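Local coordinates for McyG protein (Microcystis aeruginosa PCC 7806, PDB 4R0M) that probably activates phenylalanine or a related phenyl-substituted acid as its adenylate and loads it onto a carrier domain in microcystin assembly, at residues 273-278 / 306-311; 358-363 / 448-453; 466-471 / 532-537. One frame throughout, in Å; residues are numbered along the deposited sequence.

Interaction 1. Residues 273-278 / 306-311; sequences SPNFAF and EQVSVK. With FA5 (adenosine-5'-[phenylalaninyl-phosphate]), chain C.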
loop_
_atom_site.group_PDB
_atom_site.type_symbol
_atom_site.label_atom_id
_atom_site.label_comp_id
_atom_site.label_asym_id
_atom_site.label_seq_id
_atom_site.Cartn_x
_atom_site.Cartn_y
_atom_site.Cartn_z
ATOM N N SER A 273 6.669 -4.375 3.983
ATOM C CA SER A 273 6.397 -2.979 4.331
ATOM C C SER A 273 6.968 -2.070 3.240
ATOM O O SER A 273 7.827 -2.500 2.463
ATOM C CB SER A 273 7.011 -2.620 5.686
ATOM O OG SER A 273 8.384 -2.287 5.561
ATOM N N PRO A 274 6.491 -0.810 3.165
ATOM C CA PRO A 274 7.126 0.146 2.257
ATOM C C PRO A 274 8.481 0.592 2.791
ATOM O O PRO A 274 8.835 0.274 3.930
ATOM C CB PRO A 274 6.147 1.332 2.240
ATOM C CG PRO A 274 4.880 0.815 2.832
ATOM C CD PRO A 274 5.312 -0.222 3.822
ATOM N N ASN A 275 9.220 1.329 1.968
ATOM C CA ASN A 275 10.574 1.764 2.302
ATOM C C ASN A 275 10.727 2.472 3.653
ATOM O O ASN A 275 11.696 2.217 4.374
ATOM C CB ASN A 275 11.147 2.633 1.182
ATOM C CG ASN A 275 12.600 2.992 1.412
ATOM O OD1 ASN A 275 13.501 2.189 1.155
ATOM N ND2 ASN A 275 12.838 4.206 1.902
ATOM N N PHE A 276 9.779 3.344 4.000
ATOM C CA PHE A 276 9.888 4.150 5.223
ATOM C C PHE A 276 10.007 3.306 6.493
ATOM O O PHE A 276 10.703 3.688 7.440
ATOM C CB PHE A 276 8.735 5.164 5.342
ATOM C CG PHE A 276 7.409 4.552 5.708
ATOM C CD1 PHE A 276 7.091 4.274 7.037
ATOM C CD2 PHE A 276 6.468 4.267 4.728
ATOM C CE1 PHE A 276 5.872 3.708 7.373
ATOM C CE2 PHE A 276 5.244 3.709 5.059
ATOM C CZ PHE A 276 4.945 3.427 6.383
ATOM N N ALA A 277 9.328 2.161 6.508
ATOM C CA ALA A 277 9.328 1.282 7.674
ATOM C C ALA A 277 10.694 0.632 7.895
ATOM O O ALA A 277 11.104 0.408 9.038
ATOM C CB ALA A 277 8.244 0.232 7.545
ATOM N N PHE A 278 11.393 0.346 6.798
ATOM C CA PHE A 278 12.783 -0.109 6.854
ATOM C C PHE A 278 13.653 0.942 7.541
ATOM O O PHE A 278 14.501 0.610 8.371
ATOM C CB PHE A 278 13.321 -0.401 5.448
ATOM C CG PHE A 278 12.848 -1.705 4.867
ATOM C CD1 PHE A 278 11.518 -1.884 4.493
ATOM C CD2 PHE A 278 13.742 -2.754 4.672
ATOM C CE1 PHE A 278 11.090 -3.088 3.952
ATOM C CE2 PHE A 278 13.318 -3.959 4.128
ATOM C CZ PHE A 278 11.990 -4.126 3.769
ATOM N N GLU A 306 6.449 2.029 -2.409
ATOM C CA GLU A 306 7.047 3.320 -2.749
ATOM C C GLU A 306 8.489 3.107 -3.199
ATOM O O GLU A 306 9.031 2.003 -3.071
ATOM C CB GLU A 306 7.000 4.285 -1.555
ATOM C CG GLU A 306 7.886 3.887 -0.380
ATOM C CD GLU A 306 7.851 4.881 0.767
ATOM O OE1 GLU A 306 8.446 4.587 1.825
ATOM O OE2 GLU A 306 7.232 5.956 0.625
ATOM N N GLN A 307 9.103 4.167 -3.718
ATOM C CA GLN A 307 10.485 4.123 -4.178
ATOM C C GLN A 307 11.399 3.531 -3.105
ATOM O O GLN A 307 11.295 3.879 -1.928
ATOM C CB GLN A 307 10.956 5.523 -4.591
ATOM C CG GLN A 307 12.241 5.541 -5.410
ATOM C CD GLN A 307 12.075 4.993 -6.815
ATOM O OE1 GLN A 307 11.031 5.162 -7.450
ATOM N NE2 GLN A 307 13.119 4.341 -7.316
ATOM N N VAL A 308 12.276 2.623 -3.528
ATOM C CA VAL A 308 13.200 1.938 -2.626
ATOM C C VAL A 308 14.533 2.686 -2.584
ATOM O O VAL A 308 15.118 2.986 -3.628
ATOM C CB VAL A 308 13.422 0.464 -3.051
ATOM C CG1 VAL A 308 14.293 -0.271 -2.043
ATOM C CG2 VAL A 308 12.088 -0.258 -3.218
ATOM N N SER A 309 14.999 2.984 -1.374
ATOM C CA SER A 309 16.253 3.711 -1.181
ATOM C C SER A 309 17.445 2.771 -0.997
ATOM O O SER A 309 17.465 1.948 -0.076
ATOM C CB SER A 309 16.136 4.670 0.007
ATOM O OG SER A 309 17.400 5.209 0.360
ATOM N N VAL A 310 18.431 2.915 -1.882
ATOM C CA VAL A 310 19.672 2.132 -1.856
ATOM C C VAL A 310 20.362 2.211 -0.491
ATOM O O VAL A 310 20.710 1.183 0.092
ATOM C CB VAL A 310 20.652 2.594 -2.967
ATOM C CG1 VAL A 310 21.958 1.809 -2.919
ATOM C CG2 VAL A 310 20.013 2.473 -4.343
ATOM N N LYS A 311 20.542 3.432 0.014
ATOM C CA LYS A 311 21.235 3.671 1.284
ATOM C C LYS A 311 20.487 3.113 2.493
ATOM O O LYS A 311 21.107 2.670 3.461
ATOM C CB LYS A 311 21.501 5.166 1.492
ATOM C CG LYS A 311 22.561 5.752 0.569
ATOM C CD LYS A 311 23.077 7.096 1.073
ATOM C CE LYS A 311 22.082 8.233 0.851
ATOM N NZ LYS A 311 21.916 8.588 -0.586
HETATM C C FA5 C . 0.503 0.006 -3.816
HETATM O O FA5 C . 1.068 0.864 -3.149
HETATM C CA FA5 C . 1.223 -1.270 -4.170
HETATM N N FA5 C . 2.486 -0.841 -4.720
HETATM C CB FA5 C . 1.490 -2.152 -2.942
HETATM C CG FA5 C . 2.340 -3.419 -3.102
HETATM C CD1 FA5 C . 3.171 -3.669 -4.195
HETATM C CD2 FA5 C . 2.295 -4.384 -2.087
HETATM C CE1 FA5 C . 3.923 -4.848 -4.274
HETATM C CE2 FA5 C . 3.047 -5.562 -2.151
HETATM C CZ FA5 C . 3.867 -5.797 -3.253
HETATM P P FA5 C . -1.336 1.687 -4.907
HETATM O OP1 FA5 C . -1.822 2.573 -3.791
HETATM O OP2 FA5 C . -2.266 1.392 -6.057
HETATM O OP3 FA5 C . -0.860 0.268 -4.275
HETATM O "O5'" FA5 C . -0.005 2.384 -5.490
HETATM C "C5'" FA5 C . 0.708 1.866 -6.611
HETATM C "C4'" FA5 C . 1.855 2.815 -6.922
HETATM O "O4'" FA5 C . 2.831 2.844 -5.873
HETATM C "C3'" FA5 C . 2.634 2.416 -8.158
HETATM O "O3'" FA5 C . 1.995 2.845 -9.359
HETATM C "C2'" FA5 C . 3.954 3.118 -7.935
HETATM O "O2'" FA5 C . 3.871 4.486 -8.348
HETATM C "C1'" FA5 C . 4.127 3.080 -6.431
HETATM N N9 FA5 C . 5.055 1.971 -6.087
HETATM C C8 FA5 C . 4.695 0.767 -5.606
HETATM N N7 FA5 C . 5.773 -0.026 -5.388
HETATM C C5 FA5 C . 6.864 0.675 -5.745
HETATM C C6 FA5 C . 8.329 0.441 -5.773
HETATM N N6 FA5 C . 8.859 -0.736 -5.367
HETATM N N1 FA5 C . 9.125 1.441 -6.220
HETATM C C2 FA5 C . 8.616 2.621 -6.633
HETATM N N3 FA5 C . 7.299 2.905 -6.629
HETATM C C4 FA5 C . 6.386 1.991 -6.207
#

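Interaction 2. Residues 358-363 / 448-453; sequences NSFVSL and FAHELE. With FA5 (adenosine-5'-[phenylalaninyl-phosphate]), chain C.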
loop_
_atom_site.group_PDB
_atom_site.type_symbol
_atom_site.label_atom_id
_atom_site.label_comp_id
_atom_site.label_asym_id
_atom_site.label_seq_id
_atom_site.Cartn_x
_atom_site.Cartn_y
_atom_site.Cartn_z
ATOM N N ASN A 358 23.843 2.674 -8.889
ATOM C CA ASN A 358 22.690 3.137 -9.610
ATOM C C ASN A 358 22.429 4.618 -9.318
ATOM O O ASN A 358 23.172 5.462 -9.785
ATOM C CB ASN A 358 21.517 2.182 -9.552
ATOM C CG ASN A 358 21.740 0.953 -10.426
ATOM O OD1 ASN A 358 21.417 0.949 -11.611
ATOM N ND2 ASN A 358 22.311 -0.092 -9.847
ATOM N N SER A 359 21.295 4.980 -8.772
ATOM C CA SER A 359 20.883 4.945 -7.416
ATOM C C SER A 359 19.551 4.263 -7.392
ATOM O O SER A 359 18.674 4.646 -6.648
ATOM C CB SER A 359 20.734 6.379 -6.898
ATOM O OG SER A 359 21.971 7.074 -6.867
ATOM N N PHE A 360 19.382 3.291 -8.264
ATOM C CA PHE A 360 18.122 2.611 -8.396
ATOM C C PHE A 360 18.242 1.152 -8.040
ATOM O O PHE A 360 19.163 0.486 -8.433
ATOM C CB PHE A 360 17.563 2.826 -9.788
ATOM C CG PHE A 360 17.441 4.271 -10.152
ATOM C CD1 PHE A 360 16.639 5.103 -9.423
ATOM C CD2 PHE A 360 18.148 4.798 -11.189
ATOM C CE1 PHE A 360 16.521 6.429 -9.733
ATOM C CE2 PHE A 360 18.053 6.123 -11.492
ATOM C CZ PHE A 360 17.233 6.940 -10.765
ATOM N N VAL A 361 17.322 0.694 -7.220
ATOM C CA VAL A 361 17.216 -0.676 -6.828
ATOM C C VAL A 361 16.471 -1.492 -7.850
ATOM O O VAL A 361 15.538 -1.020 -8.437
ATOM C CB VAL A 361 16.485 -0.756 -5.525
ATOM C CG1 VAL A 361 16.388 -2.175 -5.066
ATOM C CG2 VAL A 361 17.213 0.065 -4.505
ATOM N N SER A 362 16.908 -2.713 -8.090
ATOM C CA SER A 362 16.176 -3.599 -8.966
ATOM C C SER A 362 14.942 -4.116 -8.288
ATOM O O SER A 362 14.997 -4.559 -7.169
ATOM C CB SER A 362 17.039 -4.772 -9.376
ATOM O OG SER A 362 16.340 -5.688 -10.166
ATOM N N LEU A 363 13.840 -4.075 -9.007
ATOM C CA LEU A 363 12.567 -4.612 -8.535
ATOM C C LEU A 363 12.252 -5.953 -9.209
ATOM O O LEU A 363 11.131 -6.463 -9.128
ATOM C CB LEU A 363 11.439 -3.591 -8.733
ATOM C CG LEU A 363 11.648 -2.179 -8.165
ATOM C CD1 LEU A 363 10.417 -1.326 -8.405
ATOM C CD2 LEU A 363 11.998 -2.185 -6.683
ATOM N N PHE A 448 15.970 13.288 -8.003
ATOM C CA PHE A 448 15.053 12.230 -7.586
ATOM C C PHE A 448 14.621 12.389 -6.134
ATOM O O PHE A 448 15.453 12.433 -5.224
ATOM C CB PHE A 448 15.668 10.852 -7.856
ATOM C CG PHE A 448 16.149 10.678 -9.270
ATOM C CD1 PHE A 448 15.263 10.327 -10.285
ATOM C CD2 PHE A 448 17.487 10.890 -9.595
ATOM C CE1 PHE A 448 15.703 10.180 -11.592
ATOM C CE2 PHE A 448 17.932 10.741 -10.899
ATOM C CZ PHE A 448 17.039 10.388 -11.900
ATOM N N ALA A 449 13.306 12.477 -5.943
ATOM C CA ALA A 449 12.694 12.820 -4.659
ATOM C C ALA A 449 13.129 11.941 -3.486
ATOM O O ALA A 449 13.391 12.452 -2.392
ATOM C CB ALA A 449 11.177 12.824 -4.787
ATOM N N HIS A 450 13.211 10.629 -3.717
ATOM C CA HIS A 450 13.554 9.674 -2.660
ATOM C C HIS A 450 14.928 9.898 -2.083
ATOM O O HIS A 450 15.105 9.813 -0.866
ATOM C CB HIS A 450 13.374 8.232 -3.135
ATOM C CG HIS A 450 14.498 7.722 -4.011
ATOM N ND1 HIS A 450 14.590 8.022 -5.322
ATOM C CD2 HIS A 450 15.589 6.902 -3.718
ATOM C CE1 HIS A 450 15.683 7.431 -5.841
ATOM N NE2 HIS A 450 16.293 6.745 -4.858
ATOM N N GLU A 451 15.902 10.195 -2.945
ATOM C CA GLU A 451 17.264 10.525 -2.513
ATOM C C GLU A 451 17.254 11.747 -1.608
ATOM O O GLU A 451 17.821 11.727 -0.512
ATOM C CB GLU A 451 18.163 10.812 -3.714
ATOM C CG GLU A 451 18.680 9.590 -4.452
ATOM C CD GLU A 451 19.613 9.970 -5.586
ATOM O OE1 GLU A 451 20.630 10.652 -5.326
ATOM O OE2 GLU A 451 19.328 9.593 -6.742
ATOM N N LEU A 452 16.598 12.809 -2.079
ATOM C CA LEU A 452 16.451 14.044 -1.317
ATOM C C LEU A 452 15.807 13.769 0.033
ATOM O O LEU A 452 16.342 14.159 1.071
ATOM C CB LEU A 452 15.634 15.070 -2.106
ATOM C CG LEU A 452 16.288 15.655 -3.363
ATOM C CD1 LEU A 452 15.234 16.146 -4.345
ATOM C CD2 LEU A 452 17.271 16.766 -3.011
ATOM N N GLU A 453 14.674 13.066 0.005
ATOM C CA GLU A 453 13.938 12.697 1.214
ATOM C C GLU A 453 14.771 11.863 2.185
ATOM O O GLU A 453 14.761 12.124 3.387
ATOM C CB GLU A 453 12.639 11.971 0.855
ATOM C CG GLU A 453 11.535 12.897 0.367
ATOM C CD GLU A 453 10.578 12.229 -0.603
ATOM O OE1 GLU A 453 10.433 10.988 -0.565
ATOM O OE2 GLU A 453 9.962 12.955 -1.410
HETATM C C FA5 C . 0.503 0.006 -3.816
HETATM O O FA5 C . 1.068 0.864 -3.149
HETATM C CA FA5 C . 1.223 -1.270 -4.170
HETATM N N FA5 C . 2.486 -0.841 -4.720
HETATM C CB FA5 C . 1.490 -2.152 -2.942
HETATM C CG FA5 C . 2.340 -3.419 -3.102
HETATM C CD1 FA5 C . 3.171 -3.669 -4.195
HETATM C CD2 FA5 C . 2.295 -4.384 -2.087
HETATM C CE1 FA5 C . 3.923 -4.848 -4.274
HETATM C CE2 FA5 C . 3.047 -5.562 -2.151
HETATM C CZ FA5 C . 3.867 -5.797 -3.253
HETATM P P FA5 C . -1.336 1.687 -4.907
HETATM O OP1 FA5 C . -1.822 2.573 -3.791
HETATM O OP2 FA5 C . -2.266 1.392 -6.057
HETATM O OP3 FA5 C . -0.860 0.268 -4.275
HETATM O "O5'" FA5 C . -0.005 2.384 -5.490
HETATM C "C5'" FA5 C . 0.708 1.866 -6.611
HETATM C "C4'" FA5 C . 1.855 2.815 -6.922
HETATM O "O4'" FA5 C . 2.831 2.844 -5.873
HETATM C "C3'" FA5 C . 2.634 2.416 -8.158
HETATM O "O3'" FA5 C . 1.995 2.845 -9.359
HETATM C "C2'" FA5 C . 3.954 3.118 -7.935
HETATM O "O2'" FA5 C . 3.871 4.486 -8.348
HETATM C "C1'" FA5 C . 4.127 3.080 -6.431
HETATM N N9 FA5 C . 5.055 1.971 -6.087
HETATM C C8 FA5 C . 4.695 0.767 -5.606
HETATM N N7 FA5 C . 5.773 -0.026 -5.388
HETATM C C5 FA5 C . 6.864 0.675 -5.745
HETATM C C6 FA5 C . 8.329 0.441 -5.773
HETATM N N6 FA5 C . 8.859 -0.736 -5.367
HETATM N N1 FA5 C . 9.125 1.441 -6.220
HETATM C C2 FA5 C . 8.616 2.621 -6.633
HETATM N N3 FA5 C . 7.299 2.905 -6.629
HETATM C C4 FA5 C . 6.386 1.991 -6.207
#

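Interaction 3. Residues 466-471 / 532-537; sequences YTAAFA and GKVQKS. With FA5 (adenosine-5'-[phenylalaninyl-phosphate]), chain C.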
loop_
_atom_site.group_PDB
_atom_site.type_symbol
_atom_site.label_atom_id
_atom_site.label_comp_id
_atom_site.label_asym_id
_atom_site.label_seq_id
_atom_site.Cartn_x
_atom_site.Cartn_y
_atom_site.Cartn_z
ATOM N N TYR A 466 7.446 11.306 7.172
ATOM C CA TYR A 466 6.628 12.483 6.968
ATOM C C TYR A 466 7.236 13.507 6.042
ATOM O O TYR A 466 6.894 14.649 6.108
ATOM C CB TYR A 466 6.336 13.152 8.287
ATOM C CG TYR A 466 5.604 12.321 9.263
ATOM C CD1 TYR A 466 4.255 12.257 9.243
ATOM C CD2 TYR A 466 6.266 11.611 10.211
ATOM C CE1 TYR A 466 3.573 11.496 10.129
ATOM C CE2 TYR A 466 5.590 10.851 11.105
ATOM C CZ TYR A 466 4.238 10.810 11.053
ATOM O OH TYR A 466 3.551 10.071 11.935
ATOM N N THR A 467 8.180 13.100 5.220
ATOM C CA THR A 467 8.967 14.012 4.442
ATOM C C THR A 467 8.641 13.917 2.978
ATOM O O THR A 467 8.316 12.887 2.518
ATOM C CB THR A 467 10.443 13.764 4.675
ATOM O OG1 THR A 467 10.713 13.873 6.053
ATOM C CG2 THR A 467 11.236 14.762 3.990
ATOM N N ALA A 468 8.664 15.028 2.267
ATOM C CA ALA A 468 8.392 15.057 0.831
ATOM C C ALA A 468 9.248 16.097 0.112
ATOM O O ALA A 468 9.541 17.162 0.659
ATOM C CB ALA A 468 6.917 15.317 0.572
ATOM N N ALA A 469 9.645 15.772 -1.114
ATOM C CA ALA A 469 10.380 16.694 -1.963
ATOM C C ALA A 469 9.734 16.751 -3.345
ATOM O O ALA A 469 9.566 15.723 -4.006
ATOM C CB ALA A 469 11.839 16.275 -2.064
ATOM N N PHE A 470 9.362 17.956 -3.769
ATOM C CA PHE A 470 8.733 18.163 -5.075
ATOM C C PHE A 470 9.106 19.521 -5.663
ATOM O O PHE A 470 9.553 20.417 -4.941
ATOM C CB PHE A 470 7.207 18.014 -4.982
ATOM C CG PHE A 470 6.559 18.957 -4.008
ATOM C CD1 PHE A 470 6.426 18.610 -2.666
ATOM C CD2 PHE A 470 6.076 20.192 -4.428
ATOM C CE1 PHE A 470 5.829 19.478 -1.764
ATOM C CE2 PHE A 470 5.480 21.064 -3.531
ATOM C CZ PHE A 470 5.353 20.705 -2.198
ATOM N N ALA A 471 8.910 19.665 -6.970
ATOM C CA ALA A 471 9.267 20.888 -7.684
ATOM C C ALA A 471 8.058 21.585 -8.306
ATOM O O ALA A 471 7.253 20.952 -8.996
ATOM C CB ALA A 471 10.313 20.589 -8.750
ATOM N N GLY A 532 0.845 4.479 4.215
ATOM C CA GLY A 532 1.819 5.433 4.745
ATOM C C GLY A 532 2.715 6.101 3.717
ATOM O O GLY A 532 3.720 6.716 4.073
ATOM N N LYS A 533 2.357 5.974 2.443
ATOM C CA LYS A 533 3.067 6.651 1.370
ATOM C C LYS A 533 2.566 8.089 1.260
ATOM O O LYS A 533 1.377 8.323 1.018
ATOM C CB LYS A 533 2.872 5.910 0.043
ATOM C CG LYS A 533 3.493 6.600 -1.166
ATOM C CD LYS A 533 3.270 5.818 -2.456
ATOM C CE LYS A 533 1.825 5.885 -2.931
ATOM N NZ LYS A 533 1.652 5.269 -4.276
ATOM N N VAL A 534 3.480 9.041 1.447
ATOM C CA VAL A 534 3.173 10.465 1.327
ATOM C C VAL A 534 2.734 10.778 -0.103
ATOM O O VAL A 534 3.486 10.552 -1.054
ATOM C CB VAL A 534 4.383 11.350 1.717
ATOM C CG1 VAL A 534 4.086 12.823 1.475
ATOM C CG2 VAL A 534 4.773 11.128 3.171
ATOM N N GLN A 535 1.507 11.270 -0.249
ATOM C CA GLN A 535 1.001 11.675 -1.559
ATOM C C GLN A 535 1.391 13.125 -1.858
ATOM O O GLN A 535 0.821 14.074 -1.308
ATOM C CB GLN A 535 -0.510 11.423 -1.695
ATOM C CG GLN A 535 -1.313 11.605 -0.416
ATOM C CD GLN A 535 -2.619 10.824 -0.409
ATOM O OE1 GLN A 535 -2.960 10.131 -1.369
ATOM N NE2 GLN A 535 -3.355 10.933 0.689
ATOM N N LYS A 536 2.384 13.266 -2.732
ATOM C CA LYS A 536 3.033 14.543 -3.016
ATOM C C LYS A 536 2.166 15.500 -3.825
ATOM O O LYS A 536 2.374 16.716 -3.784
ATOM C CB LYS A 536 4.366 14.305 -3.730
ATOM C CG LYS A 536 5.386 13.546 -2.898
ATOM C CD LYS A 536 6.561 13.092 -3.746
ATOM C CE LYS A 536 7.367 12.030 -3.023
ATOM N NZ LYS A 536 8.323 11.355 -3.942
ATOM N N SER A 537 1.202 14.947 -4.561
ATOM C CA SER A 537 0.257 15.746 -5.338
ATOM C C SER A 537 -0.598 16.647 -4.446
ATOM O O SER A 537 -0.771 17.830 -4.739
ATOM C CB SER A 537 -0.630 14.841 -6.191
ATOM O OG SER A 537 0.148 14.132 -7.139
HETATM C C FA5 C . 0.503 0.006 -3.816
HETATM O O FA5 C . 1.068 0.864 -3.149
HETATM C CA FA5 C . 1.223 -1.270 -4.170
HETATM N N FA5 C . 2.486 -0.841 -4.720
HETATM C CB FA5 C . 1.490 -2.152 -2.942
HETATM C CG FA5 C . 2.340 -3.419 -3.102
HETATM C CD1 FA5 C . 3.171 -3.669 -4.195
HETATM C CD2 FA5 C . 2.295 -4.384 -2.087
HETATM C CE1 FA5 C . 3.923 -4.848 -4.274
HETATM C CE2 FA5 C . 3.047 -5.562 -2.151
HETATM C CZ FA5 C . 3.867 -5.797 -3.253
HETATM P P FA5 C . -1.336 1.687 -4.907
HETATM O OP1 FA5 C . -1.822 2.573 -3.791
HETATM O OP2 FA5 C . -2.266 1.392 -6.057
HETATM O OP3 FA5 C . -0.860 0.268 -4.275
HETATM O "O5'" FA5 C . -0.005 2.384 -5.490
HETATM C "C5'" FA5 C . 0.708 1.866 -6.611
HETATM C "C4'" FA5 C . 1.855 2.815 -6.922
HETATM O "O4'" FA5 C . 2.831 2.844 -5.873
HETATM C "C3'" FA5 C . 2.634 2.416 -8.158
HETATM O "O3'" FA5 C . 1.995 2.845 -9.359
HETATM C "C2'" FA5 C . 3.954 3.118 -7.935
HETATM O "O2'" FA5 C . 3.871 4.486 -8.348
HETATM C "C1'" FA5 C . 4.127 3.080 -6.431
HETATM N N9 FA5 C . 5.055 1.971 -6.087
HETATM C C8 FA5 C . 4.695 0.767 -5.606
HETATM N N7 FA5 C . 5.773 -0.026 -5.388
HETATM C C5 FA5 C . 6.864 0.675 -5.745
HETATM C C6 FA5 C . 8.329 0.441 -5.773
HETATM N N6 FA5 C . 8.859 -0.736 -5.367
HETATM N N1 FA5 C . 9.125 1.441 -6.220
HETATM C C2 FA5 C . 8.616 2.621 -6.633
HETATM N N3 FA5 C . 7.299 2.905 -6.629
HETATM C C4 FA5 C . 6.386 1.991 -6.207
#

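Interaction 1. Residues 273-278 / 306-311
At chi1 -174° the N275 side chain swings CG away from its own amide N and beside the carbonyl carbon, which carries OD1 to the backbone of S309. E306 comes the other way, with CG between N and the carbonyl carbon. This fold at CB and the straight chain after it place the carboxylate at the first turn of helix 275-282. E306 OE1 accepts from F276 N at 2.8 Å. The donor meets it nearly along the C-O axis, but the bond is bent, 137° at the hydrogen. E306 OE1 also lies at the edge of the F276 ring, 3.5 Å from F276 CD2, with ring and carboxylate planes almost perpendicular. P274 CB packs 4.0 Å from E306 OE1. The segments follow neighbouring parallel strands, 270-273 and 300-303, in the large domain of an ANL-family adenylating enzyme. Residues 306-308 belong to the aminoacyl-adenylate pocket. The backbone of E306 and Q307 lies against the adenine, with E306 O 3.2 Å from FA5 C6. The second bond runs from S309 N to N275 OD1, 3.0 Å long and nearly straight at 176° on the N-H side. The donor stands above the carbonyl plane. Without the N275 amide, as with an alanine here, S309 N would probably lose this acceptor and helix 275-282 its link to the N-cap of helix 310-320. S309 OG bonds to T312 OG1 in that helix.

Interaction 2. Residues 358-363 / 448-453
F360 points the edge of its ring at the face of F448 in a T-shaped stack. The planes stand at 87° and the ring centroids are 5.0 Å apart. F360 CZ makes the touch. It sits over the centre of the F448 ring, 3.6 Å from F448 CZ and at similar range from the other ring carbons. With CG anti to the carbonyl carbon, chi1 of -55° at F360 turns the ring so that CZ reaches the face of F448. H450 adds a third ring. Its CE1 comes within 4.1 Å of F360 CE1, and its edge faces the backbone of S359, with NE2 3.6 Å from S359 O. That distance is packing only. E451 closes the other end: OE2 lies 3.5 Å from S359 CB. The E451 chain also covers one face of the H450 ring with its CG.

The next shell holds these groups in place. F448 sits at the N-cap position of helix 449-457, just before its first turn. H450 and E451 project from that turn. The H450 side chain also rests on Q307. F360 also packs on F431 and T433 of strand 429-435. S362 OG bonds to E429 OE1, and L363 pairs with L430 through the backbone. L363 brings the same loop to the adenylate: its CD1 lies 3.5 Å from FA5 N6. The contact probably bridges the large adenylation domain and the smaller C-terminal subdomain, as in other ANL enzymes, with helix 449-457 on the latter side. Its chemistry is aromatic and van der Waals, which implies shape fit rather than directional polar bonds between the two segments.

Interaction 3. Residues 466-471 / 532-537
Y466 meets V534 through its backbone, with CA 4.4 Å from V534 CG2. Its ring turns elsewhere: the hydroxyl bonds to R523, and K528 makes a cation-pi contact with the ring. T467 follows with its carbonyl, O lying 4.0 Å from V534 CG2. A468 CB points at the other segment. It packs 3.9 Å from V534 CG1 and also touches K536 CG. V534 thus uses both branches: CG1, anti to the backbone N (chi1 175°), takes A468, while CG2 takes the backbone before it. At A469 the carbonyl O lies 4.0 Å from K536 CD, beside the extended lysine chain. F470 lies on L539 and K540 of helix 536-545. The contact sets the edge strand of the three-stranded sheet 468-474, 479-486 and 517-520 against the lead-in to that helix. In this lead-in the K533 side chain reaches the adenylate, and its NZ gives a 3.1 Å hydrogen bond to FA5 O4'. This is consistent with the adenylate-binding lysine of the C-terminal subdomain in ANL enzymes. The packing is mostly van der Waals, against A468 and the carbonyls of T467 and A469. K536 thus serves through its methylenes, while its ammonium makes a long, weak ion pair with E453.

All three interactions touch the adenylate, interactions 1 and 2 at the adenine and interaction 3 at the ribose. Interactions 1 and 2 have centres about 9 Å apart and touch where Q307 CG lies 3.4 Å from H450 ND1 and V310 CG2 packs 3.7 Å from V361 CG2. Interactions 2 and 3, about 14 Å apart between centres, join through E453 OE2, probably hydrogen-bonded to A469 N at 2.9 Å. Interactions 1 and 3 have centres about 13 Å apart and meet where F276 CE2 lies 3.5 Å from G532 O.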